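Local coordinates for protein hemolysin (Xylella fastidiosa, PDB 2OAI) that probably binds flavin adenine dinucleotide as a hemolysin-family membrane protein, this chain being its calcium-binding CorC_HlyC transporter-associated domain, at residues 12-15 / 19-22; 51-56 / 68-73; 65-68 / 73-76. One frame throughout, in Å; residues are numbered along the deposited sequence. Where two conformers were deposited one is given.

Following the chain from the N terminus, interaction 1 closes a short loop, in series with the others: strands 12-14 and 20-22 fold back on each other as a hairpin at one border of the five-stranded antiparallel sheet. Interaction 2 then closes a longer loop by laying helix 50-58 against strand 67-70 at the sheet's other border. Interaction 3 pairs that strand with 73-76 and overlaps interaction 2, because 65-68 begins between its segments and both end on the same hairpin. They share Phe68 and Trp73, and the side chains of Met53 and Ile75 pack together. Interaction 1 meets both at Trp73, whose CH2 lies 3.8 Å from Phe20 CE2. Across the dimer, Arg15 is salt-bridged to Glu76 of the second subunit.

Interaction 1 (12-15 / 19-22); sequences MVTR and SFLI. With EDO (1,2-ethanediol), chain D; EDO (1,2-ethanediol), chain B.
Val13 and Leu21 form the hydrogen-bonded pair of a beta hairpin, strands 12-14 and 20-22, at the border of the domain's antiparallel sheet. Each satisfies the other's backbone: Val13 N donates to Leu21 O and Leu21 N to Val13 O, both at 2.9 Å. Towards the loop, Arg15 N gives a third bond to Ser19 O. On the other side of strand 20-22, Phe20 and Ile22 make backbone hydrogen bonds with Leu90 and Leu88.

The guanidinium of Arg15, rich in donors, serves several acceptors. NH1 reaches Ser19 OG at 3.0 Å, a bent bond tilted 28° from the guanidinium plane; the small serine hydroxyl is also bound to Asp17. NH2 makes a salt bridge with Glu76 of the second subunit, and NH1 and NH2 are also hydrogen-bonded to ethanediol, probably from the crystallisation liquor. A bend at chi3 (67°) turns the arginine's end towards Ser19, while its CG rests 3.6 Å from Leu21 CD1.

Met12, Phe20 and Ile22 share the face packed by helix 28-35. Met12, a selenomethionine, has a flexible chain that bends over an aromatic ring: CE makes a CH-pi contact 4.0 Å from the Phe20 centroid, while Thr14 OG1 lies at that ring's edge.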
loop_
_atom_site.group_PDB
_atom_site.type_symbol
_atom_site.label_atom_id
_atom_site.label_comp_id
_atom_site.label_asym_id
_atom_site.label_seq_id
_atom_site.Cartn_x
_atom_site.Cartn_y
_atom_site.Cartn_z
HETATM N N MSE A 12 11.632 -3.241 0.542
HETATM C CA MSE A 12 10.745 -4.336 0.922
HETATM C C MSE A 12 10.559 -4.359 2.420
HETATM O O MSE A 12 11.532 -4.232 3.168
HETATM C CB MSE A 12 11.377 -5.644 0.507
HETATM C CG MSE A 12 10.372 -6.623 0.145
HETATM SE SE MSE A 12 11.326 -8.260 -0.076
HETATM C CE MSE A 12 11.030 -8.879 1.760
ATOM N N VAL A 13 9.318 -4.502 2.872
ATOM C CA VAL A 13 9.070 -4.594 4.297
ATOM C C VAL A 13 8.054 -5.696 4.565
ATOM O O VAL A 13 7.234 -5.999 3.710
ATOM C CB VAL A 13 8.552 -3.270 4.935
ATOM C CG1 VAL A 13 9.453 -2.034 4.544
ATOM C CG2 VAL A 13 7.152 -3.067 4.625
ATOM N N THR A 14 8.142 -6.292 5.748
ATOM C CA THR A 14 7.263 -7.387 6.124
ATOM C C THR A 14 6.143 -6.834 6.988
ATOM O O THR A 14 6.413 -6.144 7.976
ATOM C CB THR A 14 8.043 -8.412 6.980
ATOM O OG1 THR A 14 9.256 -8.748 6.292
ATOM C CG2 THR A 14 7.190 -9.670 7.163
ATOM N N ARG A 15 4.909 -7.165 6.650
ATOM C CA ARG A 15 3.755 -6.856 7.494
ATOM C C ARG A 15 3.575 -7.833 8.639
ATOM O O ARG A 15 4.183 -8.927 8.669
ATOM C CB ARG A 15 2.488 -6.848 6.614
ATOM C CG ARG A 15 2.530 -5.769 5.512
ATOM C CD ARG A 15 1.256 -5.884 4.684
ATOM N NE ARG A 15 0.063 -5.521 5.453
ATOM C CZ ARG A 15 -1.127 -6.131 5.354
ATOM N NH1 ARG A 15 -1.289 -7.221 4.597
ATOM N NH2 ARG A 15 -2.154 -5.690 6.069
ATOM N N SER A 19 2.963 -11.051 5.149
ATOM C CA SER A 19 2.905 -10.586 3.749
ATOM C C SER A 19 3.949 -9.480 3.541
ATOM O O SER A 19 4.516 -8.976 4.507
ATOM C CB SER A 19 1.475 -10.123 3.350
ATOM O OG SER A 19 0.998 -9.080 4.192
ATOM N N PHE A 20 4.230 -9.136 2.276
ATOM C CA PHE A 20 5.316 -8.207 1.995
ATOM C C PHE A 20 4.765 -7.022 1.264
ATOM O O PHE A 20 3.963 -7.173 0.329
ATOM C CB PHE A 20 6.364 -8.849 1.071
ATOM C CG PHE A 20 7.098 -10.042 1.673
ATOM C CD1 PHE A 20 7.662 -9.975 2.938
ATOM C CD2 PHE A 20 7.259 -11.205 0.935
ATOM C CE1 PHE A 20 8.354 -11.080 3.469
ATOM C CE2 PHE A 20 7.960 -12.312 1.451
ATOM C CZ PHE A 20 8.495 -12.255 2.711
ATOM N N LEU A 21 5.241 -5.850 1.630
ATOM C CA LEU A 21 5.006 -4.648 0.846
ATOM C C LEU A 21 6.315 -4.305 0.123
ATOM O O LEU A 21 7.384 -4.143 0.761
ATOM C CB LEU A 21 4.557 -3.509 1.754
ATOM C CG LEU A 21 3.099 -3.677 2.240
ATOM C CD1 LEU A 21 2.796 -2.772 3.471
ATOM C CD2 LEU A 21 2.144 -3.294 1.071
ATOM N N ILE A 22 6.229 -4.212 -1.212
ATOM C CA ILE A 22 7.438 -4.180 -2.052
ATOM C C ILE A 22 7.403 -3.015 -3.053
ATOM O O ILE A 22 6.376 -2.741 -3.665
ATOM C CB ILE A 22 7.628 -5.499 -2.808
ATOM C CG1 ILE A 22 7.617 -6.690 -1.814
ATOM C CG2 ILE A 22 8.960 -5.455 -3.626
ATOM C CD1 ILE A 22 7.943 -8.053 -2.456
HETATM C C1 EDO D . -5.094 -8.458 3.928
HETATM O O1 EDO D . -5.607 -8.442 2.592
HETATM C C2 EDO D . -4.661 -7.052 4.333
HETATM O O2 EDO D . -4.944 -6.853 5.726
HETATM C C1 EDO B . -5.003 -8.171 4.596
HETATM O O1 EDO B . -4.199 -7.710 5.687
HETATM C C2 EDO B . -4.347 -7.786 3.273
HETATM O O2 EDO B . -4.576 -8.827 2.312
#

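Interaction 2 (51-56 / 68-73); sequences AGMCIS and FDWAGW
Met53 and Cys54 meet Phe68 and Trp70 from a helix whose segment 51-56 runs at 119° to strand 68-70, with 11.0 Å between the axes, so large side chains, chiefly Met53 and the two aromatic rings, bridge the gap. Met53, a selenomethionine, does so with CG anti to the backbone N (chi1 178°) and a bend at chi3, which lays its end across one face of the Trp70 indole. SE sits 3.7 Å from the centroid of the five-membered ring, a Met-aromatic contact, and CE lies 3.8 Å from that of the six-membered ring, a CH-pi contact.

This is helix-on-sheet packing in the core of the transporter-associated domain, where strand 67-70 leads through a type I' turn, Trp70 to Trp73, into its hairpin partner. Ala71 and Gly72 both take positive phi in that turn, which glycine adopts easily, and Ala71 CB rests on the indole face opposite Met53.

Cys54, compact enough to fit beside an aromatic ring, brings SG to the edge of Phe68, 3.7 Å from CE1 and in the ring plane. Phe68 is also stacked with Tyr57, while Met53 CE approaches Phe68 CZ at 4.1 Å.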
loop_
_atom_site.group_PDB
_atom_site.type_symbol
_atom_site.label_atom_id
_atom_site.label_comp_id
_atom_site.label_asym_id
_atom_site.label_seq_id
_atom_site.Cartn_x
_atom_site.Cartn_y
_atom_site.Cartn_z
ATOM N N ALA A 51 7.423 -3.673 -11.073
ATOM C CA ALA A 51 6.458 -2.801 -11.759
ATOM C C ALA A 51 6.359 -3.195 -13.240
ATOM O O ALA A 51 5.268 -3.236 -13.817
ATOM C CB ALA A 51 6.865 -1.325 -11.627
ATOM N N GLY A 52 7.517 -3.457 -13.852
ATOM C CA GLY A 52 7.589 -3.867 -15.261
ATOM C C GLY A 52 6.764 -5.124 -15.511
ATOM O O GLY A 52 6.049 -5.210 -16.522
HETATM N N MSE A 53 6.842 -6.073 -14.578
HETATM C CA MSE A 53 6.099 -7.304 -14.705
HETATM C C MSE A 53 4.596 -7.036 -14.643
HETATM O O MSE A 53 3.824 -7.646 -15.391
HETATM C CB MSE A 53 6.487 -8.299 -13.623
HETATM C CG MSE A 53 5.665 -9.538 -13.742
HETATM SE SE MSE A 53 6.354 -11.037 -12.724
HETATM C CE MSE A 53 5.928 -10.503 -11.066
ATOM N N CYS A 54 4.194 -6.130 -13.751
ATOM C CA CYS A 54 2.795 -5.718 -13.689
ATOM C C CYS A 54 2.290 -5.123 -15.002
ATOM O O CYS A 54 1.211 -5.490 -15.468
ATOM C CB CYS A 54 2.567 -4.726 -12.560
ATOM S SG CYS A 54 2.833 -5.474 -10.938
ATOM N N ILE A 55 3.054 -4.195 -15.583
ATOM C CA ILE A 55 2.614 -3.514 -16.812
ATOM C C ILE A 55 2.500 -4.558 -17.928
ATOM O O ILE A 55 1.556 -4.537 -18.728
ATOM C CB ILE A 55 3.593 -2.346 -17.216
ATOM C CG1 ILE A 55 3.562 -1.217 -16.170
ATOM C CG2 ILE A 55 3.316 -1.857 -18.657
ATOM C CD1 ILE A 55 2.257 -0.392 -16.093
ATOM N N SER A 56 3.453 -5.486 -17.956
ATOM C CA SER A 56 3.470 -6.546 -18.941
ATOM C C SER A 56 2.203 -7.409 -18.821
ATOM O O SER A 56 1.566 -7.721 -19.825
ATOM C CB SER A 56 4.736 -7.387 -18.768
ATOM O OG SER A 56 4.810 -8.401 -19.740
ATOM N N PHE A 68 -2.874 -10.085 -9.593
ATOM C CA PHE A 68 -2.740 -11.302 -10.389
ATOM C C PHE A 68 -1.905 -12.279 -9.572
ATOM O O PHE A 68 -1.260 -11.883 -8.605
ATOM C CB PHE A 68 -2.096 -11.018 -11.760
ATOM C CG PHE A 68 -0.674 -10.484 -11.684
ATOM C CD1 PHE A 68 -0.437 -9.119 -11.481
ATOM C CD2 PHE A 68 0.424 -11.341 -11.819
ATOM C CE1 PHE A 68 0.872 -8.592 -11.418
ATOM C CE2 PHE A 68 1.748 -10.822 -11.750
ATOM C CZ PHE A 68 1.954 -9.436 -11.543
ATOM N N ASP A 69 -1.914 -13.548 -9.983
ATOM C CA ASP A 69 -1.136 -14.570 -9.301
ATOM C C ASP A 69 0.052 -15.001 -10.142
ATOM O O ASP A 69 -0.056 -15.147 -11.378
ATOM C CB ASP A 69 -2.021 -15.755 -8.963
ATOM C CG ASP A 69 -3.214 -15.359 -8.084
ATOM O OD1 ASP A 69 -3.154 -14.354 -7.336
ATOM O OD2 ASP A 69 -4.231 -16.052 -8.148
ATOM N N TRP A 70 1.185 -15.204 -9.474
ATOM C CA TRP A 70 2.435 -15.520 -10.161
ATOM C C TRP A 70 3.287 -16.335 -9.214
ATOM O O TRP A 70 3.553 -15.910 -8.086
ATOM C CB TRP A 70 3.141 -14.218 -10.560
ATOM C CG TRP A 70 4.553 -14.378 -11.098
ATOM C CD1 TRP A 70 4.925 -14.794 -12.362
ATOM C CD2 TRP A 70 5.771 -14.090 -10.396
ATOM N NE1 TRP A 70 6.302 -14.802 -12.469
ATOM C CE2 TRP A 70 6.843 -14.364 -11.282
ATOM C CE3 TRP A 70 6.060 -13.633 -9.104
ATOM C CZ2 TRP A 70 8.191 -14.198 -10.905
ATOM C CZ3 TRP A 70 7.402 -13.460 -8.736
ATOM C CH2 TRP A 70 8.443 -13.746 -9.635
ATOM N N ALA A 71 3.676 -17.523 -9.667
ATOM C CA ALA A 71 4.566 -18.411 -8.900
ATOM C C ALA A 71 4.086 -18.744 -7.475
ATOM O O ALA A 71 4.904 -18.774 -6.540
ATOM C CB ALA A 71 5.972 -17.798 -8.858
ATOM N N GLY A 72 2.784 -19.001 -7.304
ATOM C CA GLY A 72 2.186 -19.279 -5.989
ATOM C C GLY A 72 1.999 -18.053 -5.071
ATOM O O GLY A 72 1.757 -18.208 -3.873
ATOM N N TRP A 73 2.096 -16.844 -5.627
ATOM C CA TRP A 73 1.903 -15.606 -4.843
ATOM C C TRP A 73 0.849 -14.733 -5.504
ATOM O O TRP A 73 0.718 -14.760 -6.741
ATOM C CB TRP A 73 3.222 -14.812 -4.786
ATOM C CG TRP A 73 4.253 -15.475 -3.926
ATOM C CD1 TRP A 73 5.054 -16.536 -4.255
ATOM C CD2 TRP A 73 4.578 -15.113 -2.593
ATOM N NE1 TRP A 73 5.867 -16.861 -3.189
ATOM C CE2 TRP A 73 5.595 -16.004 -2.153
ATOM C CE3 TRP A 73 4.114 -14.117 -1.722
ATOM C CZ2 TRP A 73 6.156 -15.929 -0.879
ATOM C CZ3 TRP A 73 4.665 -14.054 -0.430
ATOM C CH2 TRP A 73 5.683 -14.966 -0.033
#

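Interaction 3 (65-68 / 73-76); sequences GEYF and WRIE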
loop_
_atom_site.group_PDB
_atom_site.type_symbol
_atom_site.label_atom_id
_atom_site.label_comp_id
_atom_site.label_asym_id
_atom_site.label_seq_id
_atom_site.Cartn_x
_atom_site.Cartn_y
_atom_site.Cartn_z
ATOM N N GLY A 65 -5.614 -1.915 -6.306
ATOM C CA GLY A 65 -6.537 -2.965 -5.918
ATOM C C GLY A 65 -6.624 -4.102 -6.937
ATOM O O GLY A 65 -7.185 -5.162 -6.622
ATOM N N GLU A 66 -6.131 -3.884 -8.148
ATOM C CA GLU A 66 -6.063 -4.987 -9.116
ATOM C C GLU A 66 -4.935 -5.932 -8.709
ATOM O O GLU A 66 -4.024 -5.524 -7.989
ATOM C CB GLU A 66 -5.868 -4.495 -10.537
ATOM C CG GLU A 66 -7.066 -3.718 -11.084
ATOM C CD GLU A 66 -6.944 -3.508 -12.582
ATOM O OE1 GLU A 66 -7.265 -4.436 -13.350
ATOM O OE2 GLU A 66 -6.513 -2.416 -13.008
ATOM N N TYR A 67 -5.046 -7.203 -9.096
ATOM C CA TYR A 67 -4.045 -8.195 -8.687
ATOM C C TYR A 67 -3.955 -9.314 -9.694
ATOM O O TYR A 67 -4.839 -9.454 -10.571
ATOM C CB TYR A 67 -4.363 -8.794 -7.308
ATOM C CG TYR A 67 -5.686 -9.554 -7.258
ATOM C CD1 TYR A 67 -5.758 -10.919 -7.599
ATOM C CD2 TYR A 67 -6.878 -8.891 -6.930
ATOM C CE1 TYR A 67 -6.967 -11.608 -7.539
ATOM C CE2 TYR A 67 -8.089 -9.565 -6.873
ATOM C CZ TYR A 67 -8.125 -10.927 -7.180
ATOM O OH TYR A 67 -9.324 -11.598 -7.130
ATOM N N PHE A 68 -2.874 -10.085 -9.593
ATOM C CA PHE A 68 -2.740 -11.302 -10.389
ATOM C C PHE A 68 -1.905 -12.279 -9.572
ATOM O O PHE A 68 -1.260 -11.883 -8.605
ATOM C CB PHE A 68 -2.096 -11.018 -11.760
ATOM C CG PHE A 68 -0.674 -10.484 -11.684
ATOM C CD1 PHE A 68 -0.437 -9.119 -11.481
ATOM C CD2 PHE A 68 0.424 -11.341 -11.819
ATOM C CE1 PHE A 68 0.872 -8.592 -11.418
ATOM C CE2 PHE A 68 1.748 -10.822 -11.750
ATOM C CZ PHE A 68 1.954 -9.436 -11.543
ATOM N N TRP A 73 2.096 -16.844 -5.627
ATOM C CA TRP A 73 1.903 -15.606 -4.843
ATOM C C TRP A 73 0.849 -14.733 -5.504
ATOM O O TRP A 73 0.718 -14.760 -6.741
ATOM C CB TRP A 73 3.222 -14.812 -4.786
ATOM C CG TRP A 73 4.253 -15.475 -3.926
ATOM C CD1 TRP A 73 5.054 -16.536 -4.255
ATOM C CD2 TRP A 73 4.578 -15.113 -2.593
ATOM N NE1 TRP A 73 5.867 -16.861 -3.189
ATOM C CE2 TRP A 73 5.595 -16.004 -2.153
ATOM C CE3 TRP A 73 4.114 -14.117 -1.722
ATOM C CZ2 TRP A 73 6.156 -15.929 -0.879
ATOM C CZ3 TRP A 73 4.665 -14.054 -0.430
ATOM C CH2 TRP A 73 5.683 -14.966 -0.033
ATOM N N ARG A 74 0.146 -13.936 -4.707
ATOM C CA ARG A 74 -0.736 -12.921 -5.255
ATOM C C ARG A 74 -0.036 -11.571 -5.161
ATOM O O ARG A 74 0.476 -11.203 -4.101
ATOM C CB ARG A 74 -2.045 -12.853 -4.472
ATOM C CG ARG A 74 -3.003 -11.740 -4.939
ATOM C CD ARG A 74 -4.415 -12.116 -4.613
ATOM N NE ARG A 74 -4.823 -13.313 -5.365
ATOM C CZ ARG A 74 -6.001 -13.909 -5.222
ATOM N NH1 ARG A 74 -6.897 -13.407 -4.375
ATOM N NH2 ARG A 74 -6.296 -14.986 -5.949
ATOM N N ILE A 75 -0.042 -10.842 -6.268
ATOM C CA ILE A 75 0.592 -9.529 -6.355
ATOM C C ILE A 75 -0.475 -8.471 -6.600
ATOM O O ILE A 75 -1.119 -8.470 -7.648
ATOM C CB ILE A 75 1.617 -9.484 -7.516
ATOM C CG1 ILE A 75 2.628 -10.628 -7.377
ATOM C CG2 ILE A 75 2.330 -8.114 -7.565
ATOM C CD1 ILE A 75 3.516 -10.799 -8.592
ATOM N N GLU A 76 -0.641 -7.576 -5.636
ATOM C CA GLU A 76 -1.732 -6.602 -5.665
ATOM C C GLU A 76 -1.152 -5.193 -5.720
ATOM O O GLU A 76 -0.207 -4.887 -4.998
ATOM C CB GLU A 76 -2.628 -6.785 -4.428
ATOM C CG GLU A 76 -3.734 -5.706 -4.371
ATOM C CD GLU A 76 -4.669 -5.870 -3.162
ATOM O OE1 GLU A 76 -4.505 -6.850 -2.368
ATOM O OE2 GLU A 76 -5.554 -5.000 -3.015
HETATM O O HOH W 1 -7.993 -5.696 -4.018
#
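Two backbone hydrogen bonds join Phe68 to Ile75 in the beta hairpin of strands 67-70 and 73-76, at one border of the sheet. Phe68 N donates to Ile75 O at 3.1 Å, and Ile75 N returns a nearly straight bond of 2.8 Å to Phe68 O. Tyr67 and Glu76, the adjoining non-hydrogen-bonded pair, bring their CA atoms within 4.1 Å.

Apolar packing occupies the face of Phe68 and Ile75, which helix 50-58 covers. The branched isoleucine sets its CB over one face of the phenyl ring, toward the rim, in a CH-pi contact 4.2 Å from the Phe68 centroid.

On the other face, Arg74 crosses Tyr67 with guanidinium and ring planes 27° apart. Tyr67 CE1 stands 3.4 Å above the centre of the guanidinium, whose flat shape allows this close approach while its NE is salt-bridged to Asp69. Tyr67 OH is hydrogen-bonded to Glu16 of the second subunit.

Polar contacts gather beyond the pair. Glu76 runs out extended, with CG anti to its own N (chi1 176°), and its OE1 forms a salt bridge with Arg15 of the second subunit. A water joins the loop before strand 67-70 to the end of strand 73-76, donating to Gly65 O at 2.8 Å and to Glu76 OE2 at 2.7 Å.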